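TodX (PDB 3BS0) transports aromatic hydrocarbons such as toluene across the outer membrane of Pseudomonas putida, as a beta-barrel channel of the FadL family. Local coordinates at residues A[40-45]-A[87-92]; A[290-295]-A[341-346]. All coordinates share one frame; numbering follows the deposited sequence.

Contact 1 of 2, residues A[40-45]-A[87-92]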
ATOM      1  N   ALA A  40      -2.088 -14.752  21.931  1.00 37.74           N
ATOM      2  CA  ALA A  40      -1.372 -15.809  21.237  1.00 39.46           C
ATOM      3  C   ALA A  40      -1.211 -17.064  22.092  1.00 39.95           C
ATOM      4  O   ALA A  40      -1.093 -16.989  23.321  1.00 35.82           O
ATOM      5  CB  ALA A  40      -0.004 -15.312  20.794  1.00 37.42           C
ATOM      6  N   PRO A  41      -1.205 -18.241  21.443  1.00 40.21           N
ATOM      7  CA  PRO A  41      -1.047 -19.488  22.185  1.00 41.24           C
ATOM      8  C   PRO A  41       0.313 -19.511  22.871  1.00 42.08           C
ATOM      9  O   PRO A  41       1.285 -18.940  22.369  1.00 41.39           O
ATOM     10  CB  PRO A  41      -1.193 -20.557  21.106  1.00 41.59           C
ATOM     11  CG  PRO A  41      -0.734 -19.864  19.868  1.00 42.27           C
ATOM     12  CD  PRO A  41      -1.336 -18.499  20.000  1.00 40.83           C
ATOM     13  N   ASP A  42       0.351 -20.146  24.038  1.00 42.48           N
ATOM     14  CA  ASP A  42       1.557 -20.275  24.837  1.00 41.96           C
ATOM     15  C   ASP A  42       2.745 -20.599  23.962  1.00 39.69           C
ATOM     16  O   ASP A  42       2.641 -21.415  23.059  1.00 38.65           O
ATOM     17  CB  ASP A  42       1.368 -21.389  25.851  1.00 45.96           C
ATOM     18  CG  ASP A  42       1.379 -20.890  27.261  1.00 49.86           C
ATOM     19  OD1 ASP A  42       2.453 -20.962  27.904  1.00 54.52           O
ATOM     20  OD2 ASP A  42       0.318 -20.414  27.720  1.00 51.99           O
ATOM     21  N   GLY A  43       3.875 -19.959  24.232  1.00 38.74           N
ATOM     22  CA  GLY A  43       5.051 -20.227  23.435  1.00 38.39           C
ATOM     23  C   GLY A  43       5.553 -19.082  22.578  1.00 38.72           C
ATOM     24  O   GLY A  43       5.237 -17.918  22.804  1.00 37.43           O
ATOM     25  N   ASN A  44       6.359 -19.434  21.586  1.00 39.03           N
ATOM     26  CA  ASN A  44       6.937 -18.461  20.677  1.00 39.88           C
ATOM     27  C   ASN A  44       6.378 -18.746  19.299  1.00 38.29           C
ATOM     28  O   ASN A  44       6.163 -19.903  18.946  1.00 38.68           O
ATOM     29  CB  ASN A  44       8.458 -18.591  20.701  1.00 42.71           C
ATOM     30  CG  ASN A  44       9.026 -18.443  22.102  1.00 44.75           C
ATOM     31  OD1 ASN A  44      10.025 -19.076  22.446  1.00 50.14           O
ATOM     32  ND2 ASN A  44       8.394 -17.600  22.919  1.00 43.56           N
ATOM     33  N   GLN A  45       6.134 -17.699  18.518  1.00 37.07           N
ATOM     34  CA  GLN A  45       5.546 -17.895  17.204  1.00 36.74           C
ATOM     35  C   GLN A  45       6.399 -17.450  16.044  1.00 35.02           C
ATOM     36  O   GLN A  45       6.701 -16.280  15.906  1.00 37.17           O
ATOM     37  CB  GLN A  45       4.196 -17.174  17.114  1.00 39.39           C
ATOM     38  CG  GLN A  45       3.058 -17.711  18.006  1.00 41.02           C
ATOM     39  CD  GLN A  45       3.153 -17.274  19.459  1.00 43.75           C
ATOM     40  OE1 GLN A  45       3.513 -16.139  19.759  1.00 45.35           O
ATOM     41  NE2 GLN A  45       2.812 -18.179  20.373  1.00 48.06           N
ATOM     42  N   VAL A  87       7.624 -13.896  17.376  1.00 36.71           N
ATOM     43  CA  VAL A  87       7.081 -13.345  18.602  1.00 38.06           C
ATOM     44  C   VAL A  87       7.449 -14.265  19.758  1.00 38.41           C
ATOM     45  O   VAL A  87       7.237 -15.475  19.699  1.00 35.54           O
ATOM     46  CB  VAL A  87       5.563 -13.205  18.509  1.00 39.91           C
ATOM     47  CG1 VAL A  87       4.985 -12.903  19.892  1.00 38.85           C
ATOM     48  CG2 VAL A  87       5.212 -12.092  17.528  1.00 38.39           C
ATOM     49  N   ALA A  88       7.996 -13.679  20.817  1.00 42.23           N
ATOM     50  CA  ALA A  88       8.429 -14.447  21.989  1.00 44.80           C
ATOM     51  C   ALA A  88       7.650 -14.115  23.253  1.00 45.31           C
ATOM     52  O   ALA A  88       7.320 -12.953  23.509  1.00 46.69           O
ATOM     53  CB  ALA A  88       9.923 -14.215  22.227  1.00 43.29           C
ATOM     54  N   GLN A  89       7.365 -15.141  24.050  1.00 47.41           N
ATOM     55  CA  GLN A  89       6.628 -14.955  25.303  1.00 48.79           C
ATOM     56  C   GLN A  89       7.511 -15.029  26.540  1.00 49.15           C
ATOM     57  O   GLN A  89       8.092 -16.061  26.831  1.00 49.77           O
ATOM     58  CB  GLN A  89       5.522 -16.000  25.440  1.00 46.64           C
ATOM     59  CG  GLN A  89       4.869 -16.017  26.816  1.00 48.49           C
ATOM     60  CD  GLN A  89       3.722 -17.012  26.920  1.00 52.13           C
ATOM     61  OE1 GLN A  89       3.904 -18.218  26.737  1.00 56.00           O
ATOM     62  NE2 GLN A  89       2.529 -16.509  27.208  1.00 53.54           N
ATOM     63  N   LEU A  90       7.621 -13.919  27.259  1.00 51.70           N
ATOM     64  CA  LEU A  90       8.391 -13.870  28.496  1.00 52.48           C
ATOM     65  C   LEU A  90       7.363 -13.584  29.578  1.00 53.51           C
ATOM     66  O   LEU A  90       7.038 -12.429  29.834  1.00 53.82           O
ATOM     67  CB  LEU A  90       9.418 -12.736  28.476  1.00 53.56           C
ATOM     68  CG  LEU A  90      10.735 -12.800  27.692  1.00 54.86           C
ATOM     69  CD1 LEU A  90      11.559 -11.539  28.028  1.00 54.16           C
ATOM     70  CD2 LEU A  90      11.525 -14.056  28.056  1.00 54.31           C
ATOM     71  N   ASP A  91       6.839 -14.634  30.200  1.00 54.51           N
ATOM     72  CA  ASP A  91       5.826 -14.481  31.238  1.00 54.89           C
ATOM     73  C   ASP A  91       4.563 -13.831  30.690  1.00 54.52           C
ATOM     74  O   ASP A  91       3.863 -14.405  29.865  1.00 54.30           O
ATOM     75  CB  ASP A  91       6.349 -13.626  32.396  1.00 58.11           C
ATOM     76  CG  ASP A  91       7.438 -14.314  33.185  1.00 60.70           C
ATOM     77  OD1 ASP A  91       7.300 -15.528  33.458  1.00 61.36           O
ATOM     78  OD2 ASP A  91       8.423 -13.633  33.547  1.00 60.97           O
ATOM     79  N   ASP A  92       4.281 -12.626  31.177  1.00 54.18           N
ATOM     80  CA  ASP A  92       3.113 -11.848  30.775  1.00 54.54           C
ATOM     81  C   ASP A  92       3.395 -11.067  29.499  1.00 54.12           C
ATOM     82  O   ASP A  92       2.479 -10.569  28.846  1.00 53.54           O
ATOM     83  CB  ASP A  92       2.752 -10.856  31.885  1.00 55.89           C
ATOM     84  CG  ASP A  92       1.963 -11.490  33.007  1.00 57.21           C
ATOM     85  OD1 ASP A  92       1.936 -10.899  34.114  1.00 55.19           O
ATOM     86  OD2 ASP A  92       1.359 -12.562  32.766  1.00 57.22           O
TER
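Q45 and V87 form an antiparallel hydrogen-bonded pair at one end of the beta barrel, where strand 44-60 starts beside the finish of strand 80-90. Q45 N donates a hydrogen bond to V87 O at 2.7 Å, and V87 N returns a bond to Q45 O at 2.9 Å. On the same face the bent side chain of Q45 brings OE1 within 3.6 Å of CG1 of V87, a branched residue well suited to an extended strand.

Beyond this pair a side chain takes over from the backbone. The extended chain of Q89, with CG anti to N (chi1 170°), carries the amide across to G43, where OE1 accepts G43 N at 3.1 Å; the bond is nearly straight, but the donor stands above the amide carbonyl plane. Glycine fits position 43 because any CB would press against the carbonyl O of D42. The N44 side chain lies alongside the backbone of A88 and Q89.

N27 ND2 also bonds to Q45 O, while Y24 touches the Q45 side chain. Backbone bonds between N44 and F433 of strand 417-433 and between A88 and F95 of strand 93-108 place the pair between two further barrel strands.

Contact 2 of 2, residues A[290-295]-A[341-346]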
ATOM      1  N   ASN A 290     -21.540 -19.181  19.214  1.00 82.48           N
ATOM      2  CA  ASN A 290     -21.580 -20.583  19.611  1.00 83.97           C
ATOM      3  C   ASN A 290     -20.330 -20.959  20.401  1.00 84.46           C
ATOM      4  O   ASN A 290     -20.362 -21.048  21.630  1.00 85.40           O
ATOM      5  CB  ASN A 290     -21.683 -21.466  18.365  1.00 84.22           C
ATOM      6  CG  ASN A 290     -21.854 -22.928  18.706  1.00 85.78           C
ATOM      7  OD1 ASN A 290     -22.896 -23.339  19.221  1.00 86.96           O
ATOM      8  ND2 ASN A 290     -20.829 -23.722  18.431  1.00 86.02           N
ATOM      9  N   GLU A 291     -19.238 -21.185  19.674  1.00 84.74           N
ATOM     10  CA  GLU A 291     -17.943 -21.552  20.249  1.00 84.37           C
ATOM     11  C   GLU A 291     -16.990 -21.999  19.140  1.00 82.08           C
ATOM     12  O   GLU A 291     -15.812 -22.260  19.380  1.00 81.64           O
ATOM     13  CB  GLU A 291     -18.100 -22.662  21.303  1.00 86.72           C
ATOM     14  CG  GLU A 291     -18.878 -23.889  20.850  1.00 91.31           C
ATOM     15  CD  GLU A 291     -19.278 -24.779  22.016  1.00 94.37           C
ATOM     16  OE1 GLU A 291     -19.874 -25.852  21.778  1.00 95.74           O
ATOM     17  OE2 GLU A 291     -18.997 -24.402  23.174  1.00 96.76           O
ATOM     18  N   ARG A 292     -17.520 -22.086  17.923  1.00 79.27           N
ATOM     19  CA  ARG A 292     -16.735 -22.457  16.754  1.00 76.43           C
ATOM     20  C   ARG A 292     -16.905 -21.358  15.714  1.00 74.84           C
ATOM     21  O   ARG A 292     -16.269 -21.372  14.663  1.00 74.32           O
ATOM     22  CB  ARG A 292     -17.201 -23.802  16.190  1.00 76.63           C
ATOM     23  CG  ARG A 292     -16.757 -24.965  17.052  1.00 77.55           C
ATOM     24  CD  ARG A 292     -17.133 -26.315  16.491  1.00 76.93           C
ATOM     25  NE  ARG A 292     -16.625 -27.382  17.354  1.00 77.26           N
ATOM     26  CZ  ARG A 292     -16.979 -27.553  18.625  1.00 77.65           C
ATOM     27  NH1 ARG A 292     -17.853 -26.727  19.195  1.00 76.01           N
ATOM     28  NH2 ARG A 292     -16.451 -28.546  19.335  1.00 76.70           N
ATOM     29  N   TRP A 293     -17.757 -20.392  16.047  1.00 71.68           N
ATOM     30  CA  TRP A 293     -18.046 -19.271  15.173  1.00 68.87           C
ATOM     31  C   TRP A 293     -17.779 -17.952  15.899  1.00 65.84           C
ATOM     32  O   TRP A 293     -18.267 -17.739  17.011  1.00 65.04           O
ATOM     33  CB  TRP A 293     -19.507 -19.343  14.735  1.00 72.57           C
ATOM     34  CG  TRP A 293     -19.839 -18.419  13.626  1.00 76.67           C
ATOM     35  CD1 TRP A 293     -19.122 -18.226  12.486  1.00 78.24           C
ATOM     36  CD2 TRP A 293     -20.995 -17.581  13.520  1.00 77.89           C
ATOM     37  NE1 TRP A 293     -19.755 -17.320  11.672  1.00 79.07           N
ATOM     38  CE2 TRP A 293     -20.910 -16.909  12.281  1.00 77.87           C
ATOM     39  CE3 TRP A 293     -22.096 -17.335  14.349  1.00 79.11           C
ATOM     40  CZ2 TRP A 293     -21.884 -16.001  11.848  1.00 77.02           C
ATOM     41  CZ3 TRP A 293     -23.067 -16.430  13.917  1.00 79.52           C
ATOM     42  CH2 TRP A 293     -22.952 -15.776  12.674  1.00 77.17           C
ATOM     43  N   VAL A 294     -16.997 -17.075  15.272  1.00 61.07           N
ATOM     44  CA  VAL A 294     -16.674 -15.777  15.864  1.00 56.42           C
ATOM     45  C   VAL A 294     -16.911 -14.694  14.827  1.00 54.38           C
ATOM     46  O   VAL A 294     -16.682 -14.910  13.633  1.00 54.49           O
ATOM     47  CB  VAL A 294     -15.184 -15.685  16.308  1.00 56.73           C
ATOM     48  CG1 VAL A 294     -14.958 -14.403  17.096  1.00 51.93           C
ATOM     49  CG2 VAL A 294     -14.790 -16.907  17.128  1.00 56.09           C
ATOM     50  N   VAL A 295     -17.360 -13.527  15.278  1.00 51.66           N
ATOM     51  CA  VAL A 295     -17.615 -12.411  14.371  1.00 48.75           C
ATOM     52  C   VAL A 295     -16.938 -11.130  14.857  1.00 47.16           C
ATOM     53  O   VAL A 295     -16.941 -10.824  16.044  1.00 41.72           O
ATOM     54  CB  VAL A 295     -19.133 -12.173  14.205  1.00 49.19           C
ATOM     55  CG1 VAL A 295     -19.391 -10.977  13.285  1.00 47.89           C
ATOM     56  CG2 VAL A 295     -19.778 -13.417  13.631  1.00 45.21           C
ATOM     57  N   ALA A 341     -15.309 -16.040  11.242  1.00 62.73           N
ATOM     58  CA  ALA A 341     -14.428 -17.194  11.389  1.00 62.88           C
ATOM     59  C   ALA A 341     -15.297 -18.354  11.880  1.00 64.32           C
ATOM     60  O   ALA A 341     -16.142 -18.172  12.754  1.00 63.74           O
ATOM     61  CB  ALA A 341     -13.337 -16.889  12.397  1.00 60.45           C
ATOM     62  N   TYR A 342     -15.078 -19.544  11.331  1.00 66.28           N
ATOM     63  CA  TYR A 342     -15.878 -20.710  11.694  1.00 69.90           C
ATOM     64  C   TYR A 342     -15.066 -21.998  11.847  1.00 71.31           C
ATOM     65  O   TYR A 342     -14.413 -22.434  10.902  1.00 72.07           O
ATOM     66  CB  TYR A 342     -16.959 -20.918  10.619  1.00 70.37           C
ATOM     67  CG  TYR A 342     -17.946 -22.036  10.879  1.00 70.07           C
ATOM     68  CD1 TYR A 342     -18.853 -21.963  11.938  1.00 70.98           C
ATOM     69  CD2 TYR A 342     -17.993 -23.153  10.051  1.00 71.17           C
ATOM     70  CE1 TYR A 342     -19.786 -22.973  12.164  1.00 71.74           C
ATOM     71  CE2 TYR A 342     -18.922 -24.175  10.266  1.00 73.22           C
ATOM     72  CZ  TYR A 342     -19.818 -24.078  11.326  1.00 73.98           C
ATOM     73  OH  TYR A 342     -20.750 -25.078  11.543  1.00 75.61           O
ATOM     74  N   LYS A 343     -15.108 -22.609  13.030  1.00 73.24           N
ATOM     75  CA  LYS A 343     -14.399 -23.869  13.248  1.00 74.42           C
ATOM     76  C   LYS A 343     -15.257 -24.993  12.671  1.00 74.58           C
ATOM     77  O   LYS A 343     -16.157 -25.511  13.334  1.00 74.32           O
ATOM     78  CB  LYS A 343     -14.154 -24.117  14.738  1.00 75.12           C
ATOM     79  CG  LYS A 343     -13.110 -23.207  15.363  1.00 76.24           C
ATOM     80  CD  LYS A 343     -12.699 -23.701  16.749  1.00 77.62           C
ATOM     81  CE  LYS A 343     -11.723 -22.742  17.405  1.00 77.91           C
ATOM     82  NZ  LYS A 343     -12.314 -21.375  17.487  1.00 79.26           N
ATOM     83  N   TYR A 344     -14.954 -25.350  11.425  1.00 75.62           N
ATOM     84  CA  TYR A 344     -15.663 -26.376  10.664  1.00 76.88           C
ATOM     85  C   TYR A 344     -15.195 -27.800  10.969  1.00 77.03           C
ATOM     86  O   TYR A 344     -15.975 -28.747  10.912  1.00 77.86           O
ATOM     87  CB  TYR A 344     -15.482 -26.082   9.182  1.00 78.01           C
ATOM     88  CG  TYR A 344     -16.236 -26.986   8.245  1.00 81.44           C
ATOM     89  CD1 TYR A 344     -17.618 -26.862   8.072  1.00 81.82           C
ATOM     90  CD2 TYR A 344     -15.557 -27.930   7.479  1.00 82.59           C
ATOM     91  CE1 TYR A 344     -18.299 -27.655   7.146  1.00 82.55           C
ATOM     92  CE2 TYR A 344     -16.226 -28.727   6.558  1.00 83.94           C
ATOM     93  CZ  TYR A 344     -17.590 -28.582   6.394  1.00 83.26           C
ATOM     94  OH  TYR A 344     -18.227 -29.350   5.454  1.00 85.31           O
ATOM     95  N   ASN A 345     -13.912 -27.944  11.266  1.00 76.81           N
ATOM     96  CA  ASN A 345     -13.324 -29.231  11.603  1.00 76.34           C
ATOM     97  C   ASN A 345     -12.533 -28.965  12.862  1.00 75.62           C
ATOM     98  O   ASN A 345     -12.605 -27.875  13.427  1.00 74.49           O
ATOM     99  CB  ASN A 345     -12.359 -29.710  10.512  1.00 78.71           C
ATOM    100  CG  ASN A 345     -13.064 -30.106   9.225  1.00 80.79           C
ATOM    101  OD1 ASN A 345     -12.443 -30.647   8.304  1.00 82.00           O
ATOM    102  ND2 ASN A 345     -14.360 -29.838   9.152  1.00 81.86           N
ATOM    103  N   ASN A 346     -11.773 -29.954  13.303  1.00 75.03           N
ATOM    104  CA  ASN A 346     -10.963 -29.774  14.492  1.00 75.06           C
ATOM    105  C   ASN A 346      -9.693 -29.017  14.100  1.00 73.85           C
ATOM    106  O   ASN A 346      -8.989 -28.453  14.946  1.00 73.83           O
ATOM    107  CB  ASN A 346     -10.605 -31.132  15.100  1.00 75.73           C
ATOM    108  CG  ASN A 346      -9.845 -31.000  16.407  1.00 76.65           C
ATOM    109  OD1 ASN A 346      -8.612 -30.933  16.425  1.00 76.06           O
ATOM    110  ND2 ASN A 346     -10.583 -30.938  17.511  1.00 77.29           N
TER
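The carbonyl O of A341 is approached by two groups across the strand pair 293-302 and 333-343: V294 N donates to it at 2.9 Å, and W293 CA offers a C-H at 3.3 Å. The indole carbon CD1 packs nearby. A341 N completes the hydrogen-bonded pair by donating to V294 O at 3.0 Å. On the face of V294 and A341 the small alanine leaves the valine a loose contact, CB to CB 4.5 Å.

W293 and Y342 share the other face as a non-hydrogen-bonded pair. The indole, turned by chi1 of -168° to lie beside its own carbonyl carbon, brings CD1 to 3.8 Å from Y342 CD1, the ring planes 76° apart. V295 CG2 lies over one indole face, toward its rim, and the F289 ring meets the indole too. Replacing W293 by a serine is likely to leave the Y342 ring without its aromatic neighbour, and the F289 ring and V295 CG2 without the indole they meet.

Toward the turns, the aliphatic parts of R292 and K343 cross at about a right angle, R292 CD reaching K343 O at 3.4 Å, while R292 NH1 makes a long, weak salt bridge with E291 OE1.

Tryptophan and tyrosine beside charged turn residues are consistent with the aromatic belt by which outer-membrane barrels meet the membrane interface.

From the N terminus, the chain passes helix 11-15 and the region of Y24 and N27 before contact 1 starts the barrel wall. That contact closes a loop of 41 residues, pairing the beginning of strand 44-60 with the end of strand 80-90. Contact 2 closes a later loop of 45 residues, joining strands 293-302 and 333-343. The loops follow in series and neither nest nor cross. The contacts do not touch: their centres are 23 Å apart and their nearest atoms about 11 Å. Strands 348-356, 376-385, 390-405 and 417-433 bridge them through successive antiparallel pairing. The N-terminal region meets both, through M16 at A341 and through Y24 and N27 at contact 1.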